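Local structure of adenylation domain (Streptomyces sp., 5N9X) at residues M31-L37 and S45-L49; W52-L56 and V139-R143; F261-T265 and V292-W296; I308-G312 and D334-G338. The protein is an adenylation domain of the ANL superfamily of AMP-binding enzymes, seen here with ATP and threonine bound. All blocks are in the same frame, centred on the assembly; numbering follows the deposited sequence.

Interaction 1. Residues M31-L37 and S45-L49; sequences MPDRTAL and SYGLL
Met31 sets its carbonyl oxygen near CB of Tyr46, just after helix 20-30 has ended. The same oxygen accepts from Arg34 N and closes a type I turn, Met31 to Arg34. Pro32 follows, and Gly47 N donates to Pro32 O at 3.0 Å. Ser45 CB lies against Pro32 O too, at 3.4 Å. Tyr46 N donates to Arg34 O at 2.9 Å. That bond is nearly straight, with 164° at the hydrogen. The Arg34 oxygen also meets CA of Ser45 in a CA-H...O contact. The arginine chain bends at chi3 and leads off to Ala199 and Gly225, whose carbonyls it binds. Thr35 pairs with Ser45 as an antiparallel, non-hydrogen-bonded bridge. Ala36 puts its CB squarely over the Tyr46 ring, 3.6 Å from the centroid and 10° off the normal. This is a CH-pi contact. Tyr46 OH is tied to the carbonyl of Ala226, so the ring is held at its far end as well. Leu37 crosses Leu49 at about a right angle, its CG 3.9 Å from Leu49 CD2. Ser45 is the N-cap of helix 46-62. With chi1 83°, Ser45 OG sits between the backbone N and the carbonyl carbon and accepts from Leu48 N at 3.0 Å. The turn carbonyls thus take amides of the helix's first turn. The arrangement is a beta hairpin, strands 35-39 and 42-45, that runs straight into a serine-capped helix at the edge of a four-stranded mixed sheet.

Interaction 2. Residues W52-L56 and V139-R143; sequences WAEGL and VAALR
Trp52 gives its indole NE1 to the carbonyl oxygen of Val139, 2.7 Å away. The bond is bent, at 146°. The oxygen is tilted out of the indole plane, and the nitrogen stands above the carbonyl plane. Arg143 covers one face of the same indole. Its CA sits over the five-membered ring, 3.5 Å from the centroid and 5° off the normal, in a CH-pi contact. CB follows over the middle of the indole, and Arg143 CG reaches Trp52 CE3 at 3.6 Å. With CG anti to the backbone N, the arginine chain runs on over the six-membered ring. The guanidinium is turned from the ring plane and makes a salt bridge with Glu42. Beside the indole, Val139 crosses Leu56 at about a right angle, with CG2 3.6 Å from Leu56 CD2. Val139 CG1 touches Trp52 CZ2 at 3.8 Å. Leu142 points at the helix. Its CD2 comes to 3.2 Å from Gly55 O. Farther out, Ala79, Asn80 and Ala83 of helix 79-90 also pack against Trp52. Glu54 forms a salt bridge with Arg90 of that helix. The contact is helix packing in the N-terminal part of the AMP-binding fold: a tryptophan of helix 46-62 docks on the C-terminal end of helix 136-141 and the turn after it.

Interaction 3. Residues F261-T265 and V292-W296; sequences FGALT and VVRPW
Segments 261-265 and 292-296 run in roughly the same direction, 29° apart, with their axes 9.6 Å from each other at the closest point. They belong to helices 258-271 and 290-300, which lie in the part of the AMP-binding fold where parallel strands alternate with helices. Strand 280-284 comes between them in the chain. Phe261 points at the other helix and, with Trp296, forms the centre of the contact. Its CG is anti to the backbone N (chi1 173°), which sends the ring out to Trp296. Phe261 CZ stands 3.5 Å from Trp296 CG, and CE1 lies over one face of the indole, offset toward its rim. The two ring planes are 54° apart. Val292 closes in at another part of the phenyl rim, where Val292 CG1 meets Phe261 CD2 at 3.9 Å. The carbonyl oxygen of Val292 lies near the ring plane at CE2. The Phe261 ring also meets Phe283 of strand 280-284 edge-to-face, which joins the helix pair to the sheet. Trp296 has a second aromatic neighbour in Phe300, one turn on in its own helix. At the C-terminal side of the contact, Thr265 CG2 rests loosely against Pro295 CB. Here segment 292-296 is kinked: the N atoms of Pro295, which has no N-H to give, and Trp296 make no bond to the turn before. Thr265 OG1 has three roles. It sits above one face of the Phe261 ring, reaches Trp296 CE3 at 3.6 Å, and donates to Phe261 O at 2.7 Å. That oxygen also accepts Thr265 N, from the opposite face of its carbonyl plane.

Interaction 4. Residues I308-G312 and D334-G338; sequences INMYG and DSVIG. With ATP (adenosine-5'-triphosphate), chain D; THR (threonine), chain C.
Tyr311 and Ile337 make the tight part of this contact, their CB atoms 3.8 Å apart. Ile337 adds CG2 and CD1 against the same tyrosine CB. Its CG1 stands between the backbone N and the carbonyl carbon (chi1 68°), leaving CG2 on the side of Asn309. The Tyr311 ring leads away from Ile337 and lies obliquely by the adenine, with CD1 3.7 Å from ATP C5. Its hydroxyl is hydrogen-bonded to Asp406. The segments come from strands 306-310 and 336-340 of one mixed sheet. They do not pair directly, because strand 321-324 runs between them, antiparallel to both. Thr321 of that strand bonds to Tyr311 N and Ile337 O through its hydroxyl. Residues 309-312 form part of the ATP pocket. ATP N6 donates to Met310 O at 2.9 Å; its bond to Asn309 OD1, at 3.0 Å, is weak. Gly312 reaches both ligands, with its carbonyl oxygen near ATP C8 and 3.4 Å from threonine OG1. The looser part lies around Asn309 ND2 and is also buried. Its bond to Val336 O is weak, at 3.3 Å and 146°. A water bridges the two segments, accepting from Asn309 ND2 at 2.6 Å and donating to Ser335 OG, which is also hydrogen-bonded to Leu288 O.

How the interactions relate
From the N terminus, interaction 1 comes first and closes a short loop, the hairpin that leads into helix 46-62. Interaction 2 starts later on that helix and closes a long loop back to it from helix 136-141. The two touch where Leu48 CD1 packs on Arg143 O, at 3.4 Å. Interaction 3 follows and brings together two helices separated by strand 280-284. Helix 290-300 then leads on to strand 306-310, where interaction 4 opens beside the ligands. Interactions 3 and 4 come within about 7 Å at their nearest atoms. All four are in series; none nests or crosses. Interactions 2 and 4 lie on opposite sides of the chain's centre.

Interaction 1. Residues M31-L37 and S45-L49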
loop_
_atom_site.group_PDB
_atom_site.type_symbol
_atom_site.label_atom_id
_atom_site.label_comp_id
_atom_site.label_asym_id
_atom_site.label_seq_id
_atom_site.Cartn_x
_atom_site.Cartn_y
_atom_site.Cartn_z
ATOM N N MET A 31 -18.164 -12.261 18.847
ATOM C CA MET A 31 -19.235 -11.725 18.017
ATOM C C MET A 31 -19.610 -12.639 16.847
ATOM O O MET A 31 -19.710 -12.180 15.711
ATOM C CB MET A 31 -18.825 -10.345 17.527
ATOM C CG MET A 31 -18.569 -9.356 18.669
ATOM S SD MET A 31 -17.877 -7.776 18.141
ATOM C CE MET A 31 -16.170 -8.313 18.000
ATOM N N PRO A 32 -19.856 -13.933 17.129
ATOM C CA PRO A 32 -19.962 -14.959 16.087
ATOM C C PRO A 32 -21.106 -14.756 15.100
ATOM O O PRO A 32 -21.052 -15.270 13.977
ATOM C CB PRO A 32 -20.180 -16.255 16.897
ATOM C CG PRO A 32 -20.836 -15.821 18.129
ATOM C CD PRO A 32 -20.179 -14.487 18.456
ATOM N N ASP A 33 -22.123 -14.017 15.526
ATOM C CA ASP A 33 -23.302 -13.760 14.713
ATOM C C ASP A 33 -23.102 -12.616 13.714
ATOM O O ASP A 33 -23.793 -12.559 12.684
ATOM C CB ASP A 33 -24.500 -13.465 15.623
ATOM C CG ASP A 33 -24.210 -12.326 16.605
ATOM O OD1 ASP A 33 -23.035 -12.183 17.039
ATOM O OD2 ASP A 33 -25.146 -11.553 16.917
ATOM N N ARG A 34 -22.162 -11.717 14.002
ATOM C CA ARG A 34 -21.868 -10.604 13.094
ATOM C C ARG A 34 -21.308 -11.058 11.747
ATOM O O ARG A 34 -20.713 -12.141 11.641
ATOM C CB ARG A 34 -20.889 -9.608 13.752
ATOM C CG ARG A 34 -21.442 -8.909 14.978
ATOM C CD ARG A 34 -20.556 -7.765 15.421
ATOM N NE ARG A 34 -20.672 -6.595 14.555
ATOM C CZ ARG A 34 -21.751 -5.820 14.478
ATOM N NH1 ARG A 34 -22.828 -6.088 15.216
ATOM N NH2 ARG A 34 -21.755 -4.773 13.667
ATOM N N THR A 35 -21.480 -10.214 10.729
ATOM C CA THR A 35 -21.011 -10.523 9.376
ATOM C C THR A 35 -19.530 -10.182 9.242
ATOM O O THR A 35 -19.136 -9.021 9.399
ATOM C CB THR A 35 -21.810 -9.735 8.296
ATOM O OG1 THR A 35 -23.220 -9.978 8.438
ATOM C CG2 THR A 35 -21.387 -10.145 6.893
ATOM N N ALA A 36 -18.702 -11.178 8.949
ATOM C CA ALA A 36 -17.292 -10.922 8.737
ATOM C C ALA A 36 -17.032 -10.502 7.278
ATOM O O ALA A 36 -16.302 -9.538 7.015
ATOM C CB ALA A 36 -16.470 -12.150 9.106
ATOM N N LEU A 37 -17.625 -11.235 6.335
ATOM C CA LEU A 37 -17.416 -10.958 4.921
ATOM C C LEU A 37 -18.730 -10.684 4.230
ATOM O O LEU A 37 -19.727 -11.373 4.478
ATOM C CB LEU A 37 -16.699 -12.122 4.222
ATOM C CG LEU A 37 -15.385 -12.654 4.810
ATOM C CD1 LEU A 37 -14.880 -13.803 3.968
ATOM C CD2 LEU A 37 -14.314 -11.566 4.927
ATOM N N SER A 45 -20.794 -15.044 8.370
ATOM C CA SER A 45 -20.639 -14.747 9.782
ATOM C C SER A 45 -19.237 -15.053 10.288
ATOM O O SER A 45 -18.578 -15.977 9.799
ATOM C CB SER A 45 -21.660 -15.542 10.594
ATOM O OG SER A 45 -21.192 -16.850 10.839
ATOM N N TYR A 46 -18.798 -14.273 11.268
ATOM C CA TYR A 46 -17.555 -14.532 11.979
ATOM C C TYR A 46 -17.466 -15.992 12.420
ATOM O O TYR A 46 -16.514 -16.683 12.066
ATOM C CB TYR A 46 -17.437 -13.601 13.180
ATOM C CG TYR A 46 -16.747 -12.297 12.862
ATOM C CD1 TYR A 46 -15.361 -12.178 12.949
ATOM C CD2 TYR A 46 -17.485 -11.181 12.472
ATOM C CE1 TYR A 46 -14.738 -10.981 12.652
ATOM C CE2 TYR A 46 -16.879 -9.993 12.174
ATOM C CZ TYR A 46 -15.506 -9.886 12.265
ATOM O OH TYR A 46 -14.896 -8.683 11.968
ATOM N N GLY A 47 -18.476 -16.460 13.150
ATOM C CA GLY A 47 -18.576 -17.860 13.551
ATOM C C GLY A 47 -18.292 -18.886 12.460
ATOM O O GLY A 47 -17.540 -19.845 12.693
ATOM N N LEU A 48 -18.872 -18.697 11.273
ATOM C CA LEU A 48 -18.683 -19.672 10.187
ATOM C C LEU A 48 -17.323 -19.521 9.489
ATOM O O LEU A 48 -16.694 -20.521 9.130
ATOM C CB LEU A 48 -19.840 -19.582 9.171
ATOM C CG LEU A 48 -19.689 -20.418 7.884
ATOM C CD1 LEU A 48 -19.840 -21.935 8.098
ATOM C CD2 LEU A 48 -20.678 -19.918 6.789
ATOM N N LEU A 49 -16.870 -18.282 9.306
ATOM C CA LEU A 49 -15.506 -18.030 8.844
ATOM C C LEU A 49 -14.480 -18.696 9.785
ATOM O O LEU A 49 -13.541 -19.358 9.327
ATOM C CB LEU A 49 -15.244 -16.520 8.724
ATOM C CG LEU A 49 -13.889 -16.070 8.139
ATOM C CD1 LEU A 49 -13.466 -16.900 6.896
ATOM C CD2 LEU A 49 -13.843 -14.575 7.836
#

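Interaction 2. Residues W52-L56 and V139-R143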
loop_
_atom_site.group_PDB
_atom_site.type_symbol
_atom_site.label_atom_id
_atom_site.label_comp_id
_atom_site.label_asym_id
_atom_site.label_seq_id
_atom_site.Cartn_x
_atom_site.Cartn_y
_atom_site.Cartn_z
ATOM N N TRP A 52 -14.506 -22.496 9.190
ATOM C CA TRP A 52 -13.924 -22.797 7.895
ATOM C C TRP A 52 -12.391 -22.750 8.027
ATOM O O TRP A 52 -11.670 -23.685 7.630
ATOM C CB TRP A 52 -14.481 -21.778 6.889
ATOM C CG TRP A 52 -14.123 -21.937 5.448
ATOM C CD1 TRP A 52 -13.360 -22.925 4.882
ATOM C CD2 TRP A 52 -14.571 -21.105 4.365
ATOM N NE1 TRP A 52 -13.281 -22.731 3.521
ATOM C CE2 TRP A 52 -14.018 -21.623 3.182
ATOM C CE3 TRP A 52 -15.374 -19.961 4.291
ATOM C CZ2 TRP A 52 -14.256 -21.041 1.923
ATOM C CZ3 TRP A 52 -15.596 -19.372 3.044
ATOM C CH2 TRP A 52 -15.043 -19.912 1.883
ATOM N N ALA A 53 -11.911 -21.680 8.661
ATOM C CA ALA A 53 -10.485 -21.439 8.820
ATOM C C ALA A 53 -9.780 -22.484 9.684
ATOM O O ALA A 53 -8.704 -22.951 9.328
ATOM C CB ALA A 53 -10.266 -20.031 9.400
ATOM N N GLU A 54 -10.365 -22.827 10.826
ATOM C CA GLU A 54 -9.852 -23.947 11.627
ATOM C C GLU A 54 -9.731 -25.236 10.810
ATOM O O GLU A 54 -8.702 -25.938 10.873
ATOM C CB GLU A 54 -10.740 -24.205 12.853
ATOM C CG GLU A 54 -10.766 -23.065 13.867
ATOM C CD GLU A 54 -9.379 -22.811 14.450
ATOM O OE1 GLU A 54 -8.666 -23.808 14.728
ATOM O OE2 GLU A 54 -9.011 -21.625 14.639
ATOM N N GLY A 55 -10.778 -25.545 10.048
ATOM C CA GLY A 55 -10.731 -26.689 9.159
ATOM C C GLY A 55 -9.616 -26.598 8.128
ATOM O O GLY A 55 -8.929 -27.590 7.861
ATOM N N LEU A 56 -9.425 -25.420 7.534
ATOM C CA LEU A 56 -8.411 -25.283 6.496
ATOM C C LEU A 56 -7.034 -25.490 7.088
ATOM O O LEU A 56 -6.129 -25.998 6.432
ATOM C CB LEU A 56 -8.489 -23.912 5.816
ATOM C CG LEU A 56 -9.508 -23.789 4.684
ATOM C CD1 LEU A 56 -9.995 -22.345 4.489
ATOM C CD2 LEU A 56 -8.944 -24.358 3.401
ATOM N N VAL A 139 -10.631 -25.556 -1.056
ATOM C CA VAL A 139 -10.896 -24.601 0.023
ATOM C C VAL A 139 -12.398 -24.392 0.266
ATOM O O VAL A 139 -12.841 -24.374 1.419
ATOM C CB VAL A 139 -10.220 -23.223 -0.264
ATOM C CG1 VAL A 139 -10.808 -22.111 0.601
ATOM C CG2 VAL A 139 -8.712 -23.321 -0.058
ATOM N N ALA A 140 -13.167 -24.257 -0.816
ATOM C CA ALA A 140 -14.629 -24.142 -0.737
ATOM C C ALA A 140 -15.297 -25.327 -0.042
ATOM O O ALA A 140 -16.379 -25.194 0.537
ATOM C CB ALA A 140 -15.227 -23.972 -2.137
ATOM N N ALA A 141 -14.656 -26.483 -0.103
ATOM C CA ALA A 141 -15.251 -27.721 0.388
ATOM C C ALA A 141 -15.337 -27.763 1.900
ATOM O O ALA A 141 -16.189 -28.456 2.449
ATOM C CB ALA A 141 -14.452 -28.928 -0.118
ATOM N N LEU A 142 -14.440 -27.049 2.572
ATOM C CA LEU A 142 -14.393 -27.084 4.032
ATOM C C LEU A 142 -15.294 -26.008 4.640
ATOM O O LEU A 142 -15.453 -25.944 5.858
ATOM C CB LEU A 142 -12.944 -26.942 4.534
ATOM C CG LEU A 142 -12.048 -28.195 4.400
ATOM C CD1 LEU A 142 -11.562 -28.395 2.987
ATOM C CD2 LEU A 142 -10.857 -28.195 5.341
ATOM N N ARG A 143 -15.899 -25.190 3.777
ATOM C CA ARG A 143 -16.749 -24.072 4.190
ATOM C C ARG A 143 -17.967 -24.512 4.988
ATOM O O ARG A 143 -18.093 -24.183 6.168
ATOM C CB ARG A 143 -17.209 -23.283 2.968
ATOM C CG ARG A 143 -18.069 -22.081 3.294
ATOM C CD ARG A 143 -19.124 -21.904 2.246
ATOM N NE ARG A 143 -19.947 -20.734 2.510
ATOM C CZ ARG A 143 -19.837 -19.593 1.839
ATOM N NH1 ARG A 143 -18.939 -19.486 0.865
ATOM N NH2 ARG A 143 -20.624 -18.567 2.135
#

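Interaction 3. Residues F261-T265 and V292-W296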
loop_
_atom_site.group_PDB
_atom_site.type_symbol
_atom_site.label_atom_id
_atom_site.label_comp_id
_atom_site.label_asym_id
_atom_site.label_seq_id
_atom_site.Cartn_x
_atom_site.Cartn_y
_atom_site.Cartn_z
ATOM N N PHE A 261 -8.352 8.101 -5.133
ATOM C CA PHE A 261 -9.284 9.050 -4.539
ATOM C C PHE A 261 -9.616 10.230 -5.481
ATOM O O PHE A 261 -10.739 10.704 -5.504
ATOM C CB PHE A 261 -8.718 9.569 -3.206
ATOM C CG PHE A 261 -9.517 10.681 -2.594
ATOM C CD1 PHE A 261 -10.638 10.401 -1.814
ATOM C CD2 PHE A 261 -9.143 12.011 -2.783
ATOM C CE1 PHE A 261 -11.394 11.425 -1.239
ATOM C CE2 PHE A 261 -9.886 13.039 -2.226
ATOM C CZ PHE A 261 -11.028 12.741 -1.446
ATOM N N GLY A 262 -8.642 10.712 -6.245
ATOM C CA GLY A 262 -8.922 11.775 -7.191
ATOM C C GLY A 262 -9.986 11.322 -8.181
ATOM O O GLY A 262 -10.963 12.017 -8.438
ATOM N N ALA A 263 -9.801 10.132 -8.731
ATOM C CA ALA A 263 -10.754 9.582 -9.680
ATOM C C ALA A 263 -12.109 9.250 -9.015
ATOM O O ALA A 263 -13.167 9.396 -9.629
ATOM C CB ALA A 263 -10.164 8.360 -10.329
ATOM N N LEU A 264 -12.069 8.790 -7.768
ATOM C CA LEU A 264 -13.284 8.553 -7.024
ATOM C C LEU A 264 -14.088 9.859 -6.859
ATOM O O LEU A 264 -15.309 9.910 -7.057
ATOM C CB LEU A 264 -12.945 7.956 -5.662
ATOM C CG LEU A 264 -14.150 7.663 -4.770
ATOM C CD1 LEU A 264 -15.181 6.862 -5.555
ATOM C CD2 LEU A 264 -13.723 6.914 -3.516
ATOM N N THR A 265 -13.382 10.910 -6.489
ATOM C CA THR A 265 -13.986 12.203 -6.255
ATOM C C THR A 265 -14.674 12.763 -7.485
ATOM O O THR A 265 -15.737 13.377 -7.375
ATOM C CB THR A 265 -12.934 13.197 -5.765
ATOM O OG1 THR A 265 -12.318 12.657 -4.591
ATOM C CG2 THR A 265 -13.566 14.551 -5.454
ATOM N N VAL A 292 -5.583 17.856 -4.765
ATOM C CA VAL A 292 -6.352 16.613 -4.841
ATOM C C VAL A 292 -7.549 16.592 -3.851
ATOM O O VAL A 292 -8.627 16.097 -4.176
ATOM C CB VAL A 292 -5.414 15.388 -4.596
ATOM C CG1 VAL A 292 -6.179 14.192 -4.132
ATOM C CG2 VAL A 292 -4.652 15.047 -5.854
ATOM N N VAL A 293 -7.368 17.176 -2.672
ATOM C CA VAL A 293 -8.372 17.145 -1.604
ATOM C C VAL A 293 -9.442 18.276 -1.657
ATOM O O VAL A 293 -10.569 18.086 -1.168
ATOM C CB VAL A 293 -7.646 17.166 -0.218
ATOM C CG1 VAL A 293 -8.617 17.359 0.956
ATOM C CG2 VAL A 293 -6.807 15.878 -0.033
ATOM N N ARG A 294 -9.114 19.423 -2.267
ATOM C CA ARG A 294 -10.015 20.590 -2.273
ATOM C C ARG A 294 -11.433 20.289 -2.809
ATOM O O ARG A 294 -12.419 20.654 -2.163
ATOM C CB ARG A 294 -9.396 21.762 -3.073
ATOM C CG ARG A 294 -8.034 22.272 -2.565
ATOM C CD ARG A 294 -7.648 23.619 -3.182
ATOM N NE ARG A 294 -6.264 23.641 -3.675
ATOM C CZ ARG A 294 -5.226 24.166 -3.031
ATOM N NH1 ARG A 294 -5.394 24.731 -1.844
ATOM N NH2 ARG A 294 -4.014 24.114 -3.574
ATOM N N PRO A 295 -11.554 19.618 -3.975
ATOM C CA PRO A 295 -12.923 19.398 -4.469
ATOM C C PRO A 295 -13.769 18.576 -3.510
ATOM O O PRO A 295 -14.935 18.901 -3.290
ATOM C CB PRO A 295 -12.718 18.634 -5.780
ATOM C CG PRO A 295 -11.310 18.855 -6.157
ATOM C CD PRO A 295 -10.544 19.057 -4.891
ATOM N N TRP A 296 -13.188 17.522 -2.943
ATOM C CA TRP A 296 -13.869 16.786 -1.881
ATOM C C TRP A 296 -14.317 17.706 -0.754
ATOM O O TRP A 296 -15.475 17.676 -0.346
ATOM C CB TRP A 296 -12.972 15.707 -1.303
ATOM C CG TRP A 296 -13.675 14.786 -0.351
ATOM C CD1 TRP A 296 -13.763 14.915 1.000
ATOM C CD2 TRP A 296 -14.377 13.587 -0.687
ATOM N NE1 TRP A 296 -14.484 13.869 1.529
ATOM C CE2 TRP A 296 -14.874 13.042 0.510
ATOM C CE3 TRP A 296 -14.627 12.921 -1.886
ATOM C CZ2 TRP A 296 -15.607 11.858 0.543
ATOM C CZ3 TRP A 296 -15.363 11.754 -1.856
ATOM C CH2 TRP A 296 -15.846 11.233 -0.646
#

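Interaction 4. Residues I308-G312 and D334-G338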
loop_
_atom_site.group_PDB
_atom_site.type_symbol
_atom_site.label_atom_id
_atom_site.label_comp_id
_atom_site.label_asym_id
_atom_site.label_seq_id
_atom_site.Cartn_x
_atom_site.Cartn_y
_atom_site.Cartn_z
ATOM N N ILE A 308 -7.611 11.468 6.656
ATOM C CA ILE A 308 -6.367 11.124 7.320
ATOM C C ILE A 308 -5.312 10.697 6.304
ATOM O O ILE A 308 -5.489 9.728 5.548
ATOM C CB ILE A 308 -6.558 9.984 8.359
ATOM C CG1 ILE A 308 -7.183 10.531 9.644
ATOM C CG2 ILE A 308 -5.227 9.330 8.705
ATOM C CD1 ILE A 308 -8.643 10.641 9.603
ATOM N N ASN A 309 -4.214 11.439 6.276
ATOM C CA ASN A 309 -3.121 11.065 5.415
ATOM C C ASN A 309 -2.226 10.198 6.254
ATOM O O ASN A 309 -1.959 10.534 7.393
ATOM C CB ASN A 309 -2.364 12.278 4.856
ATOM C CG ASN A 309 -1.266 11.854 3.909
ATOM O OD1 ASN A 309 -1.251 10.705 3.471
ATOM N ND2 ASN A 309 -0.352 12.765 3.581
ATOM N N MET A 310 -1.811 9.055 5.730
ATOM C CA MET A 310 -0.856 8.220 6.468
ATOM C C MET A 310 0.370 7.922 5.620
ATOM O O MET A 310 0.248 7.315 4.556
ATOM C CB MET A 310 -1.503 6.910 6.949
ATOM C CG MET A 310 -2.638 7.113 7.942
ATOM S SD MET A 310 -3.341 5.619 8.704
ATOM C CE MET A 310 -2.279 5.467 10.166
ATOM N N TYR A 311 1.532 8.377 6.076
ATOM C CA TYR A 311 2.781 7.972 5.434
ATOM C C TYR A 311 3.055 6.569 5.904
ATOM O O TYR A 311 2.839 6.254 7.092
ATOM C CB TYR A 311 3.957 8.908 5.774
ATOM C CG TYR A 311 5.325 8.340 5.406
ATOM C CD1 TYR A 311 5.853 8.533 4.139
ATOM C CD2 TYR A 311 6.092 7.637 6.325
ATOM C CE1 TYR A 311 7.085 8.027 3.796
ATOM C CE2 TYR A 311 7.324 7.129 5.992
ATOM C CZ TYR A 311 7.813 7.321 4.727
ATOM O OH TYR A 311 9.032 6.813 4.393
ATOM N N GLY A 312 3.526 5.725 4.989
ATOM C CA GLY A 312 3.811 4.344 5.322
ATOM C C GLY A 312 4.738 3.711 4.311
ATOM O O GLY A 312 4.863 4.188 3.178
ATOM N N ASP A 334 1.652 22.316 0.882
ATOM C CA ASP A 334 2.495 21.383 1.611
ATOM C C ASP A 334 1.797 20.046 1.902
ATOM O O ASP A 334 0.585 19.983 2.169
ATOM C CB ASP A 334 2.988 22.022 2.914
ATOM C CG ASP A 334 4.291 22.805 2.728
ATOM O OD1 ASP A 334 5.324 22.153 2.461
ATOM O OD2 ASP A 334 4.282 24.055 2.850
ATOM N N SER A 335 2.590 18.980 1.836
ATOM C CA SER A 335 2.132 17.627 2.127
ATOM C C SER A 335 2.413 17.209 3.568
ATOM O O SER A 335 3.485 16.667 3.871
ATOM C CB SER A 335 2.802 16.640 1.174
ATOM O OG SER A 335 2.106 15.410 1.172
ATOM N N VAL A 336 1.458 17.441 4.457
ATOM C CA VAL A 336 1.663 17.091 5.864
ATOM C C VAL A 336 1.331 15.616 6.130
ATOM O O VAL A 336 0.222 15.154 5.833
ATOM C CB VAL A 336 0.823 17.974 6.796
ATOM C CG1 VAL A 336 1.323 17.851 8.233
ATOM C CG2 VAL A 336 0.887 19.421 6.335
ATOM N N ILE A 337 2.309 14.885 6.671
ATOM C CA ILE A 337 2.122 13.482 7.009
ATOM C C ILE A 337 1.985 13.344 8.513
ATOM O O ILE A 337 1.613 12.292 9.010
ATOM C CB ILE A 337 3.284 12.576 6.485
ATOM C CG1 ILE A 337 4.602 12.865 7.208
ATOM C CG2 ILE A 337 3.449 12.733 4.994
ATOM C CD1 ILE A 337 5.820 12.378 6.460
ATOM N N GLY A 338 2.285 14.417 9.238
ATOM C CA GLY A 338 2.004 14.466 10.672
ATOM C C GLY A 338 3.077 13.888 11.585
ATOM O O GLY A 338 4.252 14.170 11.397
HETATM P PG ATP D . 10.035 -0.190 -2.090
HETATM O O1G ATP D . 10.931 0.969 -1.668
HETATM O O2G ATP D . 10.675 -1.141 -3.055
HETATM O O3G ATP D . 9.413 -0.963 -0.940
HETATM P PB ATP D . 7.521 1.256 -2.479
HETATM O O1B ATP D . 8.123 2.597 -2.049
HETATM O O2B ATP D . 6.321 1.224 -3.371
HETATM O O3B ATP D . 8.823 0.439 -3.026
HETATM P PA ATP D . 5.927 0.488 -0.344
HETATM O O1A ATP D . 6.327 0.137 1.069
HETATM O O2A ATP D . 4.686 -0.177 -0.930
HETATM O O3A ATP D . 7.202 0.252 -1.274
HETATM O "O5'" ATP D . 5.816 2.100 -0.595
HETATM C "C5'" ATP D . 6.144 3.106 0.364
HETATM C "C4'" ATP D . 6.613 4.378 -0.344
HETATM O "O4'" ATP D . 5.513 5.178 -0.751
HETATM C "C3'" ATP D . 7.539 5.259 0.474
HETATM O "O3'" ATP D . 8.851 5.074 -0.046
HETATM C "C2'" ATP D . 7.083 6.675 0.234
HETATM O "O2'" ATP D . 7.981 7.284 -0.689
HETATM C "C1'" ATP D . 5.729 6.560 -0.434
HETATM N N9 ATP D . 4.626 7.022 0.464
HETATM C C8 ATP D . 3.831 6.217 1.204
HETATM N N7 ATP D . 2.911 6.909 1.916
HETATM C C5 ATP D . 3.100 8.208 1.625
HETATM C C6 ATP D . 2.455 9.474 2.039
HETATM N N6 ATP D . 1.428 9.459 2.910
HETATM N N1 ATP D . 2.935 10.625 1.527
HETATM C C2 ATP D . 3.985 10.613 0.681
HETATM N N3 ATP D . 4.623 9.507 0.238
HETATM C C4 ATP D . 4.234 8.283 0.673
HETATM N N THR C . 2.259 0.590 2.816
HETATM C CA THR C . 1.644 1.172 1.614
HETATM C C THR C . 2.768 1.517 0.680
HETATM O O THR C . 2.659 1.877 -0.509
HETATM C CB THR C . 0.823 2.451 1.908
HETATM O OG1 THR C . 1.598 3.357 2.720
HETATM C CG2 THR C . -0.481 2.096 2.610
HETATM O OXT THR C . 3.855 1.435 1.233
HETATM O O HOH W 1 1.472 12.735 1.713
#